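Local coordinates for protein hepatocyte growth factor-regulated tyrosine kinase substrate (PDB 1DVP) that is essential for endosome membrane invagination and promotes degradation of activated tyrosine kinase receptors, probably by sorting them into multivesicular bodies, and binds ubiquitin and phosphatidylinositol, at residues E85-F90 with Y123-D128. Sequence-based numbering, arbitrary orientation.
Sequences ENCEMF and YQAIKD
Cys87 meets Ala125 and Ile126 by van der Waals packing, without a hydrogen bond, and its sulfur does most of the touching. Cys87 SG lies 3.8 Å from Ala125 CB, a methyl-to-thiol contact at van der Waals range. The same sulfur also lies against the backbone of the first turn of helix 125-135, 3.9 Å from Ile126 N, and approaches the Ile126 side chain more loosely, with Cys87 SG 4.2 Å from Ile126 CG1. The first torsion accounts for this reach: chi1 of -67° sets SG opposite the carbonyl carbon and beside the backbone N of Cys87, while the CB of both Cys87 and Ala125 is directed at the facing helix.

The closest CA pair is Cys87 and Ile126, 6.0 Å apart, and the small Cys87 and Ala125 side chains at the interface are consistent with so near an approach. Helices 84-96 and 125-135 thus pack within the all-helical superhelix of the VHS domain, away from the two zinc sites of the FYVE finger. Ile126 also reaches Trp113 of helix 100-116, Phe82 and Phe117, which places it in the domain's hydrophobic interior.

Among polar groups, no hydrogen bond joins the two segments. The carbonyl oxygen Ala125 O stands 3.8 Å from Cys87 CB, a contact with carbon, and accepts a hydrogen bond from Thr129 one turn further along. Gln124 occupies the N-cap position of helix 125-135, and the first turn is closed by Asp128 N donating to Gln124 O at 3.0 Å. In helix 84-96, Met89 N donates to Glu85 O at 2.7 Å, a regular helical bond spanning Cys87.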
loop_
_atom_site.group_PDB
_atom_site.type_symbol
_atom_site.label_atom_id
_atom_site.label_comp_id
_atom_site.label_asym_id
_atom_site.label_seq_id
_atom_site.Cartn_x
_atom_site.Cartn_y
_atom_site.Cartn_z
ATOM N N GLU A 85 39.601 3.314 18.785
ATOM C CA GLU A 85 39.331 3.035 20.175
ATOM C C GLU A 85 37.988 2.340 20.354
ATOM O O GLU A 85 37.938 1.249 20.906
ATOM C CB GLU A 85 39.452 4.314 21.030
ATOM C CG GLU A 85 38.765 5.560 20.515
ATOM C CD GLU A 85 39.220 6.829 21.260
ATOM O OE1 GLU A 85 39.431 6.766 22.505
ATOM O OE2 GLU A 85 39.365 7.900 20.609
ATOM N N ASN A 86 36.910 2.933 19.850
ATOM C CA ASN A 86 35.593 2.318 19.996
ATOM C C ASN A 86 35.501 0.858 19.549
ATOM O O ASN A 86 34.842 0.047 20.195
ATOM C CB ASN A 86 34.551 3.156 19.281
ATOM C CG ASN A 86 34.306 4.462 19.973
ATOM O OD1 ASN A 86 34.278 4.520 21.210
ATOM N ND2 ASN A 86 34.105 5.525 19.198
ATOM N N CYS A 87 36.172 0.507 18.464
ATOM C CA CYS A 87 36.114 -0.867 17.998
ATOM C C CYS A 87 36.873 -1.762 18.957
ATOM O O CYS A 87 36.512 -2.919 19.170
ATOM C CB CYS A 87 36.703 -0.980 16.596
ATOM S SG CYS A 87 35.720 -0.122 15.368
ATOM N N GLU A 88 37.936 -1.214 19.534
ATOM C CA GLU A 88 38.738 -1.963 20.483
ATOM C C GLU A 88 37.955 -2.082 21.776
ATOM O O GLU A 88 37.980 -3.125 22.429
ATOM C CB GLU A 88 40.066 -1.256 20.698
ATOM C CG GLU A 88 41.041 -1.464 19.543
ATOM C CD GLU A 88 42.341 -0.711 19.736
ATOM O OE1 GLU A 88 42.461 0.440 19.255
ATOM O OE2 GLU A 88 43.249 -1.267 20.391
ATOM N N MET A 89 37.243 -1.013 22.124
ATOM C CA MET A 89 36.400 -0.991 23.324
ATOM C C MET A 89 35.336 -2.075 23.141
ATOM O O MET A 89 35.068 -2.871 24.039
ATOM C CB MET A 89 35.691 0.362 23.480
ATOM C CG MET A 89 34.211 0.345 23.009
ATOM S SD MET A 89 32.883 -0.039 24.272
ATOM C CE MET A 89 32.252 1.654 24.427
ATOM N N PHE A 90 34.730 -2.096 21.963
ATOM C CA PHE A 90 33.708 -3.074 21.708
ATOM C C PHE A 90 34.283 -4.424 22.001
ATOM O O PHE A 90 33.622 -5.312 22.544
ATOM C CB PHE A 90 33.253 -2.974 20.259
ATOM C CG PHE A 90 32.349 -1.807 20.005
ATOM C CD1 PHE A 90 32.311 -1.191 18.762
ATOM C CD2 PHE A 90 31.514 -1.328 21.016
ATOM C CE1 PHE A 90 31.444 -0.106 18.528
ATOM C CE2 PHE A 90 30.663 -0.261 20.790
ATOM C CZ PHE A 90 30.626 0.352 19.542
ATOM N N TYR A 123 35.436 3.249 6.948
ATOM C CA TYR A 123 35.382 2.225 7.992
ATOM C C TYR A 123 36.074 0.911 7.631
ATOM O O TYR A 123 36.026 0.464 6.471
ATOM C CB TYR A 123 33.911 2.020 8.376
ATOM C CG TYR A 123 33.187 3.352 8.395
ATOM C CD1 TYR A 123 32.163 3.626 7.487
ATOM C CD2 TYR A 123 33.636 4.394 9.206
ATOM C CE1 TYR A 123 31.620 4.898 7.374
ATOM C CE2 TYR A 123 33.101 5.672 9.097
ATOM C CZ TYR A 123 32.098 5.919 8.178
ATOM O OH TYR A 123 31.591 7.188 8.046
ATOM N N GLN A 124 36.746 0.312 8.624
ATOM C CA GLN A 124 37.475 -0.957 8.445
ATOM C C GLN A 124 38.085 -1.474 9.767
ATOM O O GLN A 124 38.449 -2.652 9.899
ATOM C CB GLN A 124 38.554 -0.766 7.375
ATOM C CG GLN A 124 39.996 -0.694 7.883
ATOM C CD GLN A 124 40.730 -2.022 7.720
ATOM O OE1 GLN A 124 41.951 -2.113 7.924
ATOM N NE2 GLN A 124 39.986 -3.061 7.348
ATOM N N ALA A 125 38.196 -0.573 10.742
ATOM C CA ALA A 125 38.702 -0.907 12.072
ATOM C C ALA A 125 37.782 -1.987 12.620
ATOM O O ALA A 125 38.133 -2.725 13.546
ATOM C CB ALA A 125 38.650 0.316 12.972
ATOM N N ILE A 126 36.584 -2.050 12.035
ATOM C CA ILE A 126 35.583 -3.029 12.405
ATOM C C ILE A 126 35.991 -4.363 11.808
ATOM O O ILE A 126 36.043 -5.360 12.521
ATOM C CB ILE A 126 34.179 -2.663 11.849
ATOM C CG1 ILE A 126 34.075 -1.164 11.606
ATOM C CG2 ILE A 126 33.109 -3.085 12.844
ATOM C CD1 ILE A 126 32.850 -0.783 10.834
ATOM N N LYS A 127 36.273 -4.382 10.501
ATOM C CA LYS A 127 36.675 -5.623 9.816
ATOM C C LYS A 127 37.874 -6.285 10.476
ATOM O O LYS A 127 37.960 -7.507 10.542
ATOM C CB LYS A 127 37.021 -5.360 8.350
ATOM C CG LYS A 127 37.587 -6.580 7.632
ATOM C CD LYS A 127 37.669 -6.378 6.105
ATOM C CE LYS A 127 38.710 -5.345 5.673
ATOM N NZ LYS A 127 40.097 -5.859 5.803
ATOM N N ASP A 128 38.793 -5.467 10.971
ATOM C CA ASP A 128 39.988 -5.972 11.635
ATOM C C ASP A 128 39.733 -6.472 13.049
ATOM O O ASP A 128 40.325 -7.475 13.476
ATOM C CB ASP A 128 41.048 -4.886 11.629
ATOM C CG ASP A 128 41.566 -4.618 10.241
ATOM O OD1 ASP A 128 41.867 -3.449 9.945
ATOM O OD2 ASP A 128 41.674 -5.583 9.444
#